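Local coordinates for protein serine protease inhibitor (Schistosoma haematobium, PDB 3STO) that probably inhibits serine proteases, as a schistosome member of the serpin family with an unusual configuration of its helical subdomain, at residues F192-F197 against K246-T251; F253-V258 against F381-Y386. All coordinates share one frame; numbering follows the deposited sequence.

Interaction 1: residues F192-F197 against K246-T251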
loop_
_atom_site.group_PDB
_atom_site.type_symbol
_atom_site.label_atom_id
_atom_site.label_comp_id
_atom_site.label_asym_id
_atom_site.label_seq_id
_atom_site.Cartn_x
_atom_site.Cartn_y
_atom_site.Cartn_z
ATOM N N PHE A 192 0.923 -6.352 1.795
ATOM C CA PHE A 192 0.896 -6.115 0.356
ATOM C C PHE A 192 2.292 -6.214 -0.221
ATOM O O PHE A 192 3.133 -5.325 -0.035
ATOM C CB PHE A 192 0.291 -4.760 0.042
ATOM C CG PHE A 192 -0.273 -4.652 -1.346
ATOM C CD1 PHE A 192 0.523 -4.197 -2.404
ATOM C CD2 PHE A 192 -1.615 -4.973 -1.589
ATOM C CE1 PHE A 192 -0.021 -4.080 -3.685
ATOM C CE2 PHE A 192 -2.171 -4.850 -2.856
ATOM C CZ PHE A 192 -1.384 -4.402 -3.911
ATOM N N TYR A 193 2.523 -7.316 -0.915
ATOM C CA TYR A 193 3.852 -7.626 -1.416
ATOM C C TYR A 193 3.910 -7.409 -2.930
ATOM O O TYR A 193 3.203 -8.067 -3.707
ATOM C CB TYR A 193 4.214 -9.073 -1.045
ATOM C CG TYR A 193 5.659 -9.483 -1.232
ATOM C CD1 TYR A 193 6.660 -8.948 -0.450
ATOM C CD2 TYR A 193 6.009 -10.447 -2.171
ATOM C CE1 TYR A 193 7.990 -9.354 -0.606
ATOM C CE2 TYR A 193 7.324 -10.860 -2.342
ATOM C CZ TYR A 193 8.310 -10.317 -1.553
ATOM O OH TYR A 193 9.621 -10.731 -1.723
ATOM N N PHE A 194 4.763 -6.473 -3.323
ATOM C CA PHE A 194 5.065 -6.226 -4.711
ATOM C C PHE A 194 6.499 -6.659 -5.011
ATOM O O PHE A 194 7.402 -6.383 -4.247
ATOM C CB PHE A 194 4.882 -4.738 -5.024
ATOM C CG PHE A 194 5.077 -4.405 -6.465
ATOM C CD1 PHE A 194 6.362 -4.262 -6.992
ATOM C CD2 PHE A 194 3.977 -4.266 -7.310
ATOM C CE1 PHE A 194 6.553 -3.948 -8.349
ATOM C CE2 PHE A 194 4.147 -3.958 -8.657
ATOM C CZ PHE A 194 5.440 -3.803 -9.185
ATOM N N ARG A 195 6.706 -7.319 -6.141
ATOM C CA ARG A 195 8.037 -7.765 -6.527
ATOM C C ARG A 195 8.201 -7.881 -8.050
ATOM O O ARG A 195 7.429 -8.567 -8.733
ATOM C CB ARG A 195 8.372 -9.085 -5.843
ATOM C CG ARG A 195 9.768 -9.596 -6.160
ATOM C CD ARG A 195 9.746 -11.102 -6.451
ATOM N NE ARG A 195 10.105 -11.918 -5.296
ATOM C CZ ARG A 195 9.727 -13.184 -5.137
ATOM N NH1 ARG A 195 8.963 -13.759 -6.058
ATOM N NH2 ARG A 195 10.097 -13.872 -4.057
ATOM N N ASP A 196 9.200 -7.172 -8.574
ATOM C CA ASP A 196 9.585 -7.298 -9.964
ATOM C C ASP A 196 10.982 -6.713 -10.240
ATOM O O ASP A 196 11.449 -5.855 -9.522
ATOM C CB ASP A 196 8.542 -6.644 -10.869
ATOM C CG ASP A 196 8.587 -7.182 -12.316
ATOM O OD1 ASP A 196 9.368 -8.129 -12.575
ATOM O OD2 ASP A 196 7.858 -6.650 -13.188
ATOM N N PHE A 197 11.619 -7.197 -11.301
ATOM C CA PHE A 197 12.851 -6.629 -11.838
ATOM C C PHE A 197 12.538 -5.335 -12.561
ATOM O O PHE A 197 11.397 -5.137 -13.019
ATOM C CB PHE A 197 13.476 -7.608 -12.840
ATOM C CG PHE A 197 14.058 -8.837 -12.211
ATOM C CD1 PHE A 197 14.877 -8.745 -11.099
ATOM C CD2 PHE A 197 13.756 -10.087 -12.700
ATOM C CE1 PHE A 197 15.397 -9.877 -10.497
ATOM C CE2 PHE A 197 14.282 -11.222 -12.108
ATOM C CZ PHE A 197 15.107 -11.112 -11.007
ATOM N N LYS A 246 10.047 5.054 -14.013
ATOM C CA LYS A 246 10.991 4.025 -14.385
ATOM C C LYS A 246 10.245 2.700 -14.367
ATOM O O LYS A 246 9.897 2.185 -13.313
ATOM C CB LYS A 246 12.174 3.976 -13.429
ATOM C CG LYS A 246 13.145 2.858 -13.743
ATOM C CD LYS A 246 14.433 2.938 -12.914
ATOM C CE LYS A 246 15.393 1.779 -13.251
ATOM N NZ LYS A 246 15.648 1.678 -14.704
ATOM N N PRO A 247 10.007 2.139 -15.550
ATOM C CA PRO A 247 9.155 0.951 -15.666
ATOM C C PRO A 247 9.750 -0.311 -15.040
ATOM O O PRO A 247 10.953 -0.573 -15.052
ATOM C CB PRO A 247 9.006 0.764 -17.190
ATOM C CG PRO A 247 9.668 1.968 -17.836
ATOM C CD PRO A 247 10.626 2.524 -16.829
ATOM N N LEU A 248 8.861 -1.129 -14.505
ATOM C CA LEU A 248 9.235 -2.452 -14.060
ATOM C C LEU A 248 9.155 -3.390 -15.244
ATOM O O LEU A 248 8.772 -2.984 -16.351
ATOM C CB LEU A 248 8.376 -2.892 -12.863
ATOM C CG LEU A 248 8.975 -2.045 -11.729
ATOM C CD1 LEU A 248 7.953 -1.276 -10.990
ATOM C CD2 LEU A 248 9.959 -2.847 -10.827
ATOM N N ASN A 249 9.572 -4.623 -15.042
ATOM C CA ASN A 249 9.725 -5.493 -16.172
ATOM C C ASN A 249 8.358 -5.882 -16.738
ATOM O O ASN A 249 8.162 -5.908 -17.934
ATOM C CB ASN A 249 10.544 -6.726 -15.823
ATOM C CG ASN A 249 10.951 -7.467 -17.063
ATOM O OD1 ASN A 249 11.477 -6.857 -18.003
ATOM N ND2 ASN A 249 10.652 -8.749 -17.117
ATOM N N ASN A 250 7.412 -6.163 -15.857
ATOM C CA ASN A 250 6.032 -6.128 -16.258
ATOM C C ASN A 250 5.646 -4.647 -16.337
ATOM O O ASN A 250 5.509 -3.954 -15.314
ATOM C CB ASN A 250 5.160 -6.936 -15.275
ATOM C CG ASN A 250 3.711 -7.014 -15.724
ATOM O OD1 ASN A 250 3.228 -6.101 -16.392
ATOM N ND2 ASN A 250 3.019 -8.107 -15.377
ATOM N N THR A 251 5.506 -4.137 -17.548
ATOM C CA THR A 251 5.470 -2.694 -17.706
ATOM C C THR A 251 4.131 -2.031 -17.417
ATOM O O THR A 251 3.963 -0.821 -17.626
ATOM C CB THR A 251 6.010 -2.255 -19.067
ATOM O OG1 THR A 251 5.092 -2.645 -20.096
ATOM C CG2 THR A 251 7.408 -2.862 -19.297
#
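D196 reaches across to the turn L248-N250 and takes a backbone N-H with its carboxylate. OD2 accepts from N250 N at 2.7 Å, using the syn lone pair; the bond is nearly straight, 170° at the hydrogen. N249 N gives its N-H to F197 O at 2.8 Å and lies 3.2 Å from D196 OD2. The bond to F197 O is more bent, 136° at the hydrogen, with the donor tilted from the carbonyl plane. Successive amides of the turn are thus taken up by successive residues of the strand end, one through a side chain and one through the backbone. D196 OD1 is hydrogen-bonded with T105 OG1, and F197 N gives it a weak bond within the segment. With CG anti to the backbone N (chi1 -158°), the carboxylate swings beside its own carbonyl carbon, near F197 N, while OD2 faces the turn. The N250 amide turns to other partners, ND2 bonding to E103 OE1.

L248 splits its two methyls between the strand backbone and the F194 ring. Its CD2 packs at F197 O, 3.5 Å away, and near D196 O. CD1 meets the far end of the F194 ring obliquely, 4.0 Å from CZ, the two side chains coming from opposite directions. N249 CB sits 3.3 Å from F197 O.

F194 also packs on V114 of strand 112-124, I353 of strand 352-353 and I394 of strand 392-399, and L248 shares I353. In the serpin fold strand 186-197 is the third of beta-sheet A, here paired with strands 112-124, 339-348 and 352-353; the contact ties its end to the hairpin of strands 241-247 and 253-260, the second and third of sheet B.

Interaction 2: residues F253-V258 against F381-Y386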
loop_
_atom_site.group_PDB
_atom_site.type_symbol
_atom_site.label_atom_id
_atom_site.label_comp_id
_atom_site.label_asym_id
_atom_site.label_seq_id
_atom_site.Cartn_x
_atom_site.Cartn_y
_atom_site.Cartn_z
ATOM N N PHE A 253 3.334 -1.820 -14.399
ATOM C CA PHE A 253 3.772 -1.148 -13.201
ATOM C C PHE A 253 5.035 -0.322 -13.467
ATOM O O PHE A 253 5.936 -0.751 -14.197
ATOM C CB PHE A 253 4.013 -2.188 -12.100
ATOM C CG PHE A 253 2.798 -3.018 -11.812
ATOM C CD1 PHE A 253 1.686 -2.442 -11.180
ATOM C CD2 PHE A 253 2.744 -4.367 -12.185
ATOM C CE1 PHE A 253 0.537 -3.203 -10.929
ATOM C CE2 PHE A 253 1.627 -5.110 -11.932
ATOM C CZ PHE A 253 0.508 -4.522 -11.318
ATOM N N THR A 254 5.079 0.871 -12.872
ATOM C CA THR A 254 6.236 1.751 -12.986
ATOM C C THR A 254 6.555 2.412 -11.649
ATOM O O THR A 254 5.675 2.580 -10.805
ATOM C CB THR A 254 6.028 2.796 -14.095
ATOM O OG1 THR A 254 7.222 3.538 -14.252
ATOM C CG2 THR A 254 4.891 3.752 -13.775
ATOM N N PHE A 255 7.828 2.721 -11.431
ATOM C CA PHE A 255 8.248 3.392 -10.216
ATOM C C PHE A 255 8.345 4.869 -10.496
ATOM O O PHE A 255 9.152 5.272 -11.311
ATOM C CB PHE A 255 9.598 2.867 -9.780
ATOM C CG PHE A 255 10.050 3.378 -8.456
ATOM C CD1 PHE A 255 9.355 3.039 -7.284
ATOM C CD2 PHE A 255 11.226 4.105 -8.356
ATOM C CE1 PHE A 255 9.807 3.478 -6.008
ATOM C CE2 PHE A 255 11.689 4.560 -7.100
ATOM C CZ PHE A 255 10.962 4.235 -5.924
ATOM N N VAL A 256 7.485 5.658 -9.856
ATOM C CA VAL A 256 7.405 7.088 -10.079
ATOM C C VAL A 256 8.111 7.815 -8.936
ATOM O O VAL A 256 7.777 7.590 -7.781
ATOM C CB VAL A 256 5.943 7.529 -10.214
ATOM C CG1 VAL A 256 5.827 9.077 -10.302
ATOM C CG2 VAL A 256 5.303 6.837 -11.445
ATOM N N ILE A 257 9.114 8.642 -9.266
ATOM C CA ILE A 257 9.816 9.462 -8.280
ATOM C C ILE A 257 9.427 10.902 -8.450
ATOM O O ILE A 257 9.381 11.425 -9.561
ATOM C CB ILE A 257 11.338 9.306 -8.352
ATOM C CG1 ILE A 257 11.706 7.809 -8.422
ATOM C CG2 ILE A 257 12.049 10.023 -7.168
ATOM C CD1 ILE A 257 12.987 7.559 -9.214
ATOM N N VAL A 258 9.072 11.529 -7.338
ATOM C CA VAL A 258 8.697 12.925 -7.354
ATOM C C VAL A 258 9.744 13.707 -6.571
ATOM O O VAL A 258 9.838 13.574 -5.351
ATOM C CB VAL A 258 7.315 13.178 -6.726
ATOM C CG1 VAL A 258 6.943 14.648 -6.872
ATOM C CG2 VAL A 258 6.259 12.307 -7.385
ATOM N N PHE A 381 12.235 12.679 -0.980
ATOM C CA PHE A 381 11.432 12.567 -2.182
ATOM C C PHE A 381 10.185 11.726 -1.943
ATOM O O PHE A 381 10.102 10.944 -0.999
ATOM C CB PHE A 381 12.257 11.944 -3.300
ATOM C CG PHE A 381 12.794 10.569 -2.965
ATOM C CD1 PHE A 381 13.942 10.416 -2.188
ATOM C CD2 PHE A 381 12.157 9.431 -3.424
ATOM C CE1 PHE A 381 14.452 9.168 -1.911
ATOM C CE2 PHE A 381 12.663 8.163 -3.136
ATOM C CZ PHE A 381 13.814 8.030 -2.388
ATOM N N ILE A 382 9.224 11.874 -2.834
ATOM C CA ILE A 382 8.027 11.051 -2.780
ATOM C C ILE A 382 8.050 10.075 -3.954
ATOM O O ILE A 382 8.449 10.418 -5.065
ATOM C CB ILE A 382 6.749 11.951 -2.701
ATOM C CG1 ILE A 382 6.529 12.348 -1.233
ATOM C CG2 ILE A 382 5.513 11.272 -3.274
ATOM C CD1 ILE A 382 6.549 13.783 -1.023
ATOM N N CYS A 383 7.680 8.837 -3.697
ATOM C CA CYS A 383 7.664 7.868 -4.770
ATOM C C CYS A 383 6.432 6.950 -4.722
ATOM O O CYS A 383 5.754 6.838 -3.688
ATOM C CB CYS A 383 8.968 7.080 -4.810
ATOM S SG CYS A 383 9.229 6.115 -3.359
ATOM N N PHE A 384 6.141 6.315 -5.855
ATOM C CA PHE A 384 4.970 5.468 -5.988
ATOM C C PHE A 384 5.296 4.246 -6.805
ATOM O O PHE A 384 6.148 4.301 -7.688
ATOM C CB PHE A 384 3.898 6.218 -6.739
ATOM C CG PHE A 384 3.482 7.520 -6.101
ATOM C CD1 PHE A 384 2.453 7.545 -5.136
ATOM C CD2 PHE A 384 4.045 8.707 -6.512
ATOM C CE1 PHE A 384 2.012 8.719 -4.580
ATOM C CE2 PHE A 384 3.629 9.921 -5.954
ATOM C CZ PHE A 384 2.600 9.928 -4.992
ATOM N N ILE A 385 4.648 3.124 -6.504
ATOM C CA ILE A 385 4.510 2.110 -7.531
ATOM C C ILE A 385 3.188 2.439 -8.203
ATOM O O ILE A 385 2.154 2.442 -7.558
ATOM C CB ILE A 385 4.493 0.736 -6.964
ATOM C CG1 ILE A 385 5.830 0.452 -6.291
ATOM C CG2 ILE A 385 4.116 -0.283 -8.061
ATOM C CD1 ILE A 385 5.834 -0.818 -5.466
ATOM N N TYR A 386 3.231 2.812 -9.473
ATOM C CA TYR A 386 2.049 3.316 -10.152
ATOM C C TYR A 386 1.517 2.221 -11.073
ATOM O O TYR A 386 2.296 1.562 -11.766
ATOM C CB TYR A 386 2.418 4.577 -10.954
ATOM C CG TYR A 386 1.315 5.171 -11.806
ATOM C CD1 TYR A 386 0.235 5.823 -11.228
ATOM C CD2 TYR A 386 1.357 5.083 -13.195
ATOM C CE1 TYR A 386 -0.771 6.376 -11.998
ATOM C CE2 TYR A 386 0.349 5.630 -13.981
ATOM C CZ TYR A 386 -0.726 6.274 -13.371
ATOM O OH TYR A 386 -1.738 6.836 -14.132
#
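T254, V256 and V258 pair with Y386, F384 and I382 as the hydrogen-bonded pairs of two antiparallel strands, with axes 4.6 Å apart at closest approach. Six backbone bonds join them. Y386 N to T254 O is 2.8 Å and almost straight, 177° at the hydrogen; V258 N to I382 O is the shortest at 2.6 Å. The non-hydrogen-bonded pairs are F255 with I385 and I257 with C383. CA-H...O contacts add to the backbone pairing, among them F255 CA to F384 O at 3.4 Å.

Apolar packing differs on the two faces. On the face of T254, V256, V258, I382, F384 and Y386, aliphatic groups mostly meet aromatic ones: T254 CG2 lies in the plane of the Y386 ring, at its edge, 3.8 Å from CD2, and V256 CG2 packs on Y386 CB. V258 CG2 likewise approaches the edge of the F384 ring in plane, 3.8 Å from CE2.

On the face of F255, I257, C383 and I385, a sulfur-aromatic contact stands out. C383 SG, placed between its backbone N and carbonyl carbon (chi1 64°), is 3.6 Å from F255 CZ, approaching the ring obliquely. The F255 ring, with CG anti to the backbone N (chi1 -173°), leans across the neighbouring strand to reach it. At one end I257 CG2 touches F381 CD2.

The polar end of T254 is satisfied by S245, through an OG1-OG hydrogen bond. Strand 241-247 flanks 253-258 and strand 392-399 flanks 381-386; these four are the second to fifth strands of serpin beta-sheet B, its antiparallel core. Helix 279-283 packs on the face of F384 and Y386, where L279 touches both side chains.

Overall arrangement
Interactions 1 and 2 lie in series along the chain, their centres about 11 Å apart, and are joined by the hairpin of strands 241-247 and 253-260. Probable backbone hydrogen bonds close that hairpin: K246 O to F255 N at 2.8 Å and L248 N to F253 O at 3.0 Å. The turn held in interaction 1 thus leads directly into the strand paired in interaction 2. The F194 and F253 rings add an edge-to-face contact, with F194 CE2 3.6 Å from F253 CG. Together they tie the end of sheet A to sheet B. Strand 352-353, beside strand 186-197, probably runs into the reactive-centre loop, as in other serpins; residues 358-364 are not modelled.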